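Local structure of Non-structural protein 5 (Modoc virus, 2WA2) at residues A[14-17]-A[18-22]; A[33-36]-A[37-41]; A[204-207]-A[208-211]. The protein probably methylates the cap of viral RNA at guanine N7 and ribose 2'-O, using the S-adenosylmethionine that its methyltransferase domain binds. The protein carries 4 engineered substitutions. All blocks are in the same frame, centred on the assembly; numbering follows the deposited sequence.

Interaction 1. Residues A[14-17]-A[18-22]; sequences APTL and GEIWK
T16 and I20 stand one turn apart on the first helix of the chain, 14-27, and run side by side in the same direction, with T16 CG2 3.8 Å from I20 CD1. T16 CG2 lies anti to the backbone N (the hydroxyl's chi1 is -69°), which offers the methyl rather than OG1 to the isoleucine. L17 CD2 comes to the same I20 CD1 more loosely, at 4.5 Å. One position earlier, E19 runs extended past the P15 carbonyl: CG rests 3.1 Å from P15 O, and OE2 passes 3.9 Å from P15 CB, an approach to the ring's carbon and not a polar bond.

Beneath these side chains runs the first complete turn of alpha-helical bonding. G18 N meets A14 O at 3.0 Å in a nearly straight bond (173°), and E19 N reaches P15 O at 2.9 Å. I20 N and W21 N continue the pattern to T16 O and L17 O. Proline suits the first turn, where no helix carbonyl lies four residues earlier, so its missing N-H costs nothing. A14 touches both helix 199-212 and helix 239-254; P15 meets the former, L17 and W21 the latter, and K22 makes a salt bridge with E166.

Each carbonyl from A14 to L17 thus accepts an amide N-H, which pairs these polar atoms and leaves A14, L17 and W21 to pack apolar atoms on neighbouring helices.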
loop_
_atom_site.group_PDB
_atom_site.type_symbol
_atom_site.label_atom_id
_atom_site.label_comp_id
_atom_site.label_asym_id
_atom_site.label_seq_id
_atom_site.Cartn_x
_atom_site.Cartn_y
_atom_site.Cartn_z
ATOM N N ALA A 14 11.575 -5.939 -15.921
ATOM C CA ALA A 14 10.595 -5.939 -14.828
ATOM C C ALA A 14 9.184 -6.362 -15.267
ATOM O O ALA A 14 8.619 -7.292 -14.675
ATOM C CB ALA A 14 10.570 -4.601 -14.104
ATOM N N PRO A 15 8.624 -5.705 -16.310
ATOM C CA PRO A 15 7.293 -6.116 -16.740
ATOM C C PRO A 15 7.245 -7.584 -17.179
ATOM O O PRO A 15 6.286 -8.268 -16.845
ATOM C CB PRO A 15 6.984 -5.167 -17.914
ATOM C CG PRO A 15 7.846 -3.949 -17.650
ATOM C CD PRO A 15 9.120 -4.563 -17.114
ATOM N N THR A 16 8.266 -8.054 -17.900
ATOM C CA THR A 16 8.330 -9.452 -18.311
ATOM C C THR A 16 8.263 -10.403 -17.100
ATOM O O THR A 16 7.382 -11.251 -17.043
ATOM C CB THR A 16 9.585 -9.769 -19.160
ATOM O OG1 THR A 16 9.458 -9.116 -20.419
ATOM C CG2 THR A 16 9.681 -11.297 -19.420
ATOM N N LEU A 17 9.166 -10.222 -16.139
ATOM C CA LEU A 17 9.258 -11.105 -14.978
ATOM C C LEU A 17 7.989 -11.081 -14.069
ATOM O O LEU A 17 7.524 -12.125 -13.597
ATOM C CB LEU A 17 10.483 -10.767 -14.144
ATOM C CG LEU A 17 11.860 -11.214 -14.639
ATOM C CD1 LEU A 17 12.836 -10.671 -13.665
ATOM C CD2 LEU A 17 11.984 -12.771 -14.741
ATOM N N GLY A 18 7.463 -9.896 -13.805
ATOM C CA GLY A 18 6.236 -9.822 -13.000
ATOM C C GLY A 18 5.065 -10.413 -13.747
ATOM O O GLY A 18 4.168 -11.039 -13.142
ATOM N N GLU A 19 5.071 -10.245 -15.072
ATOM C CA GLU A 19 4.006 -10.794 -15.888
ATOM C C GLU A 19 4.063 -12.304 -15.923
ATOM O O GLU A 19 3.021 -12.950 -16.001
ATOM C CB GLU A 19 4.047 -10.261 -17.327
ATOM C CG GLU A 19 3.348 -8.919 -17.510
ATOM C CD GLU A 19 3.688 -8.264 -18.854
ATOM O OE1 GLU A 19 3.982 -8.998 -19.847
ATOM O OE2 GLU A 19 3.679 -7.011 -18.902
ATOM N N ILE A 20 5.280 -12.851 -15.965
ATOM C CA ILE A 20 5.477 -14.307 -15.854
ATOM C C ILE A 20 4.922 -14.824 -14.523
ATOM O O ILE A 20 4.119 -15.780 -14.495
ATOM C CB ILE A 20 6.960 -14.703 -16.011
ATOM C CG1 ILE A 20 7.434 -14.420 -17.445
ATOM C CG2 ILE A 20 7.167 -16.196 -15.628
ATOM C CD1 ILE A 20 9.011 -14.527 -17.591
ATOM N N TRP A 21 5.307 -14.148 -13.428
ATOM C CA TRP A 21 4.801 -14.458 -12.089
ATOM C C TRP A 21 3.279 -14.451 -12.095
ATOM O O TRP A 21 2.659 -15.416 -11.624
ATOM C CB TRP A 21 5.358 -13.492 -11.022
ATOM C CG TRP A 21 4.580 -13.582 -9.709
ATOM C CD1 TRP A 21 4.772 -14.480 -8.712
ATOM C CD2 TRP A 21 3.482 -12.738 -9.298
ATOM N NE1 TRP A 21 3.851 -14.247 -7.683
ATOM C CE2 TRP A 21 3.042 -13.206 -8.037
ATOM C CE3 TRP A 21 2.809 -11.643 -9.889
ATOM C CZ2 TRP A 21 1.973 -12.601 -7.336
ATOM C CZ3 TRP A 21 1.734 -11.058 -9.197
ATOM C CH2 TRP A 21 1.337 -11.535 -7.928
ATOM N N LYS A 22 2.677 -13.416 -12.685
ATOM C CA LYS A 22 1.207 -13.327 -12.682
ATOM C C LYS A 22 0.533 -14.503 -13.423
ATOM O O LYS A 22 -0.467 -15.069 -12.958
ATOM C CB LYS A 22 0.752 -12.017 -13.300
ATOM C CG LYS A 22 -0.745 -11.749 -13.142
ATOM C CD LYS A 22 -1.031 -11.294 -11.713
ATOM C CE LYS A 22 -2.437 -10.944 -11.534
ATOM N NZ LYS A 22 -2.701 -10.513 -10.121
#

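Interaction 2. Residues A[33-36]-A[37-41]; sequences FMAY and RRRFV
R37 N bonds F33 O at 3.0 Å in helix 30-38, after which R39 N bonds Y36 O at 3.2 Å from above the carbonyl plane, and a type II beta turn from R38 to V41, with V41 N bonded to R38 O, carries the chain onward. Three successive arginines fold back along the turn before them.

R37 lies along M34 and F33. Its CG sits between the backbone N and the carbonyl carbon (chi1 82°), and the chain then bends at chi3, which lays it beside M34. NH1 comes 3.0 Å from M34 SD, while M34 CE lies over one face of the guanidinium, offset toward its rim. The aliphatic part faces F33: CD is 3.7 Å from F33 CE2, and the ring and guanidinium planes are 22° apart. Arginine suits this place because its long chain offers methylenes to the ring while its guanidinium reaches the sulfur. A flexible thioether suits the other side, since its bends at chi2 and chi3 let it follow both neighbours, with CE reaching the edge of the F33 ring.

R38 and R39 flank A35, whose small methyl allows both to approach: CB is 3.8 Å from R38 NH2 and 3.9 Å from R39 NH2. The R38 guanidinium has A35 CA over one face. R39 instead centres its plane over Y36 CA, turned 69° from the tyrosine ring, and its NH1 is held by the carbonyl of R253.

Y36 anchors the turn in the fold, its hydroxyl bonding L250 O on helix 239-254, while N224 ND2 bonds the carbonyls of both Y36 and R39. At the ring's edge, in its plane, R39 NH1 lies 4.0 Å from Y36 CD1.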
loop_
_atom_site.group_PDB
_atom_site.type_symbol
_atom_site.label_atom_id
_atom_site.label_comp_id
_atom_site.label_asym_id
_atom_site.label_seq_id
_atom_site.Cartn_x
_atom_site.Cartn_y
_atom_site.Cartn_z
ATOM N N PHE A 33 -2.333 -22.864 -4.943
ATOM C CA PHE A 33 -2.424 -21.445 -4.594
ATOM C C PHE A 33 -2.323 -21.255 -3.090
ATOM O O PHE A 33 -1.566 -20.409 -2.615
ATOM C CB PHE A 33 -3.733 -20.848 -5.135
ATOM C CG PHE A 33 -3.933 -19.384 -4.781
ATOM C CD1 PHE A 33 -3.439 -18.386 -5.613
ATOM C CD2 PHE A 33 -4.598 -19.025 -3.610
ATOM C CE1 PHE A 33 -3.616 -17.020 -5.295
ATOM C CE2 PHE A 33 -4.780 -17.682 -3.275
ATOM C CZ PHE A 33 -4.293 -16.676 -4.118
ATOM N N MET A 34 -3.085 -22.047 -2.334
ATOM C CA MET A 34 -3.092 -21.895 -0.870
ATOM C C MET A 34 -1.728 -22.222 -0.244
ATOM O O MET A 34 -1.270 -21.507 0.648
ATOM C CB MET A 34 -4.259 -22.678 -0.224
ATOM C CG MET A 34 -5.667 -22.072 -0.523
ATOM S SD MET A 34 -5.836 -20.395 0.158
ATOM C CE MET A 34 -6.852 -19.497 -1.000
ATOM N N ALA A 35 -1.084 -23.289 -0.714
ATOM C CA ALA A 35 0.269 -23.658 -0.288
ATOM C C ALA A 35 1.284 -22.596 -0.734
ATOM O O ALA A 35 2.157 -22.212 0.028
ATOM C CB ALA A 35 0.656 -25.010 -0.874
ATOM N N TYR A 36 1.177 -22.134 -1.981
ATOM C CA TYR A 36 2.165 -21.188 -2.505
ATOM C C TYR A 36 2.168 -19.858 -1.730
ATOM O O TYR A 36 3.230 -19.285 -1.412
ATOM C CB TYR A 36 1.929 -20.902 -4.001
ATOM C CG TYR A 36 2.764 -19.726 -4.500
ATOM C CD1 TYR A 36 4.137 -19.795 -4.498
ATOM C CD2 TYR A 36 2.162 -18.561 -4.977
ATOM C CE1 TYR A 36 4.908 -18.733 -4.937
ATOM C CE2 TYR A 36 2.917 -17.491 -5.436
ATOM C CZ TYR A 36 4.295 -17.588 -5.407
ATOM O OH TYR A 36 5.099 -16.586 -5.843
ATOM N N ARG A 37 0.971 -19.370 -1.435
ATOM C CA ARG A 37 0.828 -18.008 -0.970
ATOM C C ARG A 37 1.467 -17.738 0.387
ATOM O O ARG A 37 1.853 -16.616 0.634
ATOM C CB ARG A 37 -0.635 -17.574 -0.989
ATOM C CG ARG A 37 -1.408 -18.036 0.214
ATOM C CD ARG A 37 -2.840 -18.144 -0.117
ATOM N NE ARG A 37 -3.605 -16.974 0.253
ATOM C CZ ARG A 37 -4.552 -16.980 1.188
ATOM N NH1 ARG A 37 -4.824 -18.092 1.877
ATOM N NH2 ARG A 37 -5.224 -15.874 1.444
ATOM N N ARG A 38 1.541 -18.762 1.247
ATOM C CA ARG A 38 2.151 -18.670 2.587
ATOM C C ARG A 38 3.606 -19.141 2.677
ATOM O O ARG A 38 4.212 -19.026 3.738
ATOM C CB ARG A 38 1.330 -19.489 3.605
ATOM C CG ARG A 38 1.074 -20.922 3.136
ATOM C CD ARG A 38 1.039 -21.978 4.246
ATOM N NE ARG A 38 1.406 -23.280 3.664
ATOM C CZ ARG A 38 0.557 -24.290 3.435
ATOM N NH1 ARG A 38 -0.727 -24.187 3.781
ATOM N NH2 ARG A 38 0.995 -25.422 2.873
ATOM N N ARG A 39 4.156 -19.681 1.592
ATOM C CA ARG A 39 5.510 -20.248 1.590
ATOM C C ARG A 39 6.574 -19.206 1.950
ATOM O O ARG A 39 6.793 -18.246 1.212
ATOM C CB ARG A 39 5.805 -20.895 0.231
ATOM C CG ARG A 39 6.866 -21.996 0.238
ATOM C CD ARG A 39 6.916 -22.699 -1.138
ATOM N NE ARG A 39 5.738 -23.555 -1.362
ATOM C CZ ARG A 39 5.215 -23.846 -2.558
ATOM N NH1 ARG A 39 5.751 -23.354 -3.678
ATOM N NH2 ARG A 39 4.137 -24.631 -2.640
ATOM N N PHE A 40 7.216 -19.406 3.103
ATOM C CA PHE A 40 8.252 -18.496 3.642
ATOM C C PHE A 40 7.772 -17.084 4.000
ATOM O O PHE A 40 8.587 -16.155 4.100
ATOM C CB PHE A 40 9.427 -18.351 2.679
ATOM C CG PHE A 40 10.221 -19.596 2.479
ATOM C CD1 PHE A 40 11.197 -19.967 3.401
ATOM C CD2 PHE A 40 10.025 -20.379 1.344
ATOM C CE1 PHE A 40 11.964 -21.120 3.201
ATOM C CE2 PHE A 40 10.779 -21.537 1.128
ATOM C CZ PHE A 40 11.745 -21.907 2.069
ATOM N N VAL A 41 6.466 -16.916 4.178
ATOM C CA VAL A 41 5.890 -15.617 4.494
ATOM C C VAL A 41 5.921 -15.445 6.021
ATOM O O VAL A 41 5.555 -16.369 6.747
ATOM C CB VAL A 41 4.445 -15.504 3.907
ATOM C CG1 VAL A 41 3.740 -14.218 4.344
ATOM C CG2 VAL A 41 4.484 -15.596 2.380
#

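Interaction 3. Residues A[204-207]-A[208-211]; sequences ALMK and MQAR. Engineered in segment 208-211: A210 (natural residue Arg).
K207 sends CG anti to its own amide nitrogen (chi1 166°) and stays extended to the end, whereas R211 starts beside its nitrogen (chi1 -64°) and bends at chi3; the two chains consequently run alongside each other in the same direction on alpha-helix 199-212, which lies within the FtsJ-like methyltransferase region, a Rossmann-type fold. They meet through carbon: K207 CG is 3.8 Å from R211 CD. Their charged ends stay apart, K207 NZ lying 5.0 Å from R211 NH1, and R211 NH2 turns to a salt bridge with E182, which probably eases the like-charge proximity. Long chains suit this exposed flank because their methylenes can pack while the charged ends diverge, that of R211 to E182.

The backbone follows the regular i to i+4 pattern. M208 N bonds A204 O at 3.0 Å, Q209 N bonds L205 O at 2.8 Å, and A210 N and R211 N take M206 O and K207 O. A210 is an engineered residue, arginine in the natural sequence; its CB lies 3.4 Å from both M206 O and K207 O.

Inward, branched L205 and the more flexible M208 supply apolar chains against L174 on helix 163-183, and M208 also reaches I177 and S178. L205, M206 and Q209 all touch I239, joining this helix to helix 239-254.

M206 and Q209 form the other pair running the same way. The methionine bends at chi2 and chi3, bringing CE to 3.9 Å from Q209 OE1. The amide's nitrogen end is held outside the pair, since NE2 donates to the carbonyls of N237 and G214. At its oxygen end a single water donates to both M206 O and Q209 OE1, at 2.8 Å from each.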
loop_
_atom_site.group_PDB
_atom_site.type_symbol
_atom_site.label_atom_id
_atom_site.label_comp_id
_atom_site.label_asym_id
_atom_site.label_seq_id
_atom_site.Cartn_x
_atom_site.Cartn_y
_atom_site.Cartn_z
ATOM N N ALA A 204 5.819 5.975 -13.543
ATOM C CA ALA A 204 5.099 6.787 -12.568
ATOM C C ALA A 204 5.802 6.859 -11.215
ATOM O O ALA A 204 5.900 7.929 -10.652
ATOM C CB ALA A 204 3.665 6.276 -12.414
ATOM N N LEU A 205 6.313 5.727 -10.709
ATOM C CA LEU A 205 6.998 5.694 -9.422
ATOM C C LEU A 205 8.326 6.444 -9.479
ATOM O O LEU A 205 8.667 7.140 -8.529
ATOM C CB LEU A 205 7.243 4.265 -8.944
ATOM C CG LEU A 205 6.023 3.440 -8.539
ATOM C CD1 LEU A 205 6.439 1.972 -8.473
ATOM C CD2 LEU A 205 5.497 3.952 -7.190
ATOM N N MET A 206 9.056 6.292 -10.579
ATOM C CA MET A 206 10.337 7.007 -10.722
ATOM C C MET A 206 10.077 8.512 -10.704
ATOM O O MET A 206 10.860 9.281 -10.134
ATOM C CB MET A 206 11.081 6.619 -12.016
ATOM C CG MET A 206 11.609 5.156 -12.108
ATOM S SD MET A 206 12.656 4.667 -10.711
ATOM C CE MET A 206 14.238 5.441 -11.174
ATOM N N LYS A 207 8.983 8.928 -11.344
ATOM C CA LYS A 207 8.615 10.366 -11.371
ATOM C C LYS A 207 8.253 10.846 -9.971
ATOM O O LYS A 207 8.669 11.913 -9.561
ATOM C CB LYS A 207 7.476 10.655 -12.348
ATOM C CG LYS A 207 6.826 12.053 -12.186
ATOM C CD LYS A 207 5.702 12.273 -13.245
ATOM C CE LYS A 207 5.205 13.724 -13.243
ATOM N NZ LYS A 207 4.247 13.980 -14.413
ATOM N N MET A 208 7.473 10.060 -9.231
ATOM C CA MET A 208 7.149 10.408 -7.833
ATOM C C MET A 208 8.394 10.477 -6.973
ATOM O O MET A 208 8.545 11.372 -6.158
ATOM C CB MET A 208 6.176 9.382 -7.233
ATOM C CG MET A 208 4.805 9.595 -7.859
ATOM S SD MET A 208 3.625 8.327 -7.395
ATOM C CE MET A 208 2.998 8.941 -5.836
ATOM N N GLN A 209 9.301 9.529 -7.178
ATOM C CA GLN A 209 10.540 9.513 -6.415
ATOM C C GLN A 209 11.405 10.763 -6.748
ATOM O O GLN A 209 12.054 11.317 -5.844
ATOM C CB GLN A 209 11.321 8.222 -6.707
ATOM C CG GLN A 209 12.626 8.129 -5.904
ATOM C CD GLN A 209 13.444 6.921 -6.312
ATOM O OE1 GLN A 209 13.731 6.722 -7.489
ATOM N NE2 GLN A 209 13.770 6.091 -5.344
ATOM N N ALA A 210 11.441 11.147 -8.036
ATOM C CA ALA A 210 12.128 12.371 -8.524
ATOM C C ALA A 210 11.547 13.627 -7.884
ATOM O O ALA A 210 12.278 14.565 -7.546
ATOM C CB ALA A 210 12.031 12.500 -10.030
ATOM N N ARG A 211 10.227 13.638 -7.708
ATOM C CA ARG A 211 9.541 14.819 -7.173
ATOM C C ARG A 211 9.540 14.888 -5.651
ATOM O O ARG A 211 9.659 15.979 -5.059
ATOM C CB ARG A 211 8.084 14.842 -7.700
ATOM C CG ARG A 211 7.934 14.992 -9.229
ATOM C CD ARG A 211 6.439 14.880 -9.644
ATOM N NE ARG A 211 5.699 15.995 -9.057
ATOM C CZ ARG A 211 4.372 16.091 -9.048
ATOM N NH1 ARG A 211 3.624 15.116 -9.563
ATOM N NH2 ARG A 211 3.802 17.167 -8.508
HETATM O O HOH W 1 13.465 8.388 -9.750
#

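Overall arrangement
All three are local contacts along helices, the second running on into a beta turn, and they are met in series along the chain. Interactions 1 and 2 belong to consecutive helices and touch directly: W21 NE1 and Y36 OH are 3.2 Å apart, a weak hydrogen bond, although the contact centres are 18 Å apart. Interaction 3 stands off from both, its nearest atoms about 10 Å from interaction 1 and about 19 Å from interaction 2. Helix 239-254 is their common neighbour, contacted by side chains from each, and helix 199-212, which carries interaction 3, also packs against the start of helix 14-27. Interaction 2 does not touch the cofactor: the R37 side chain is about 13 Å from the bound S-adenosylmethionine.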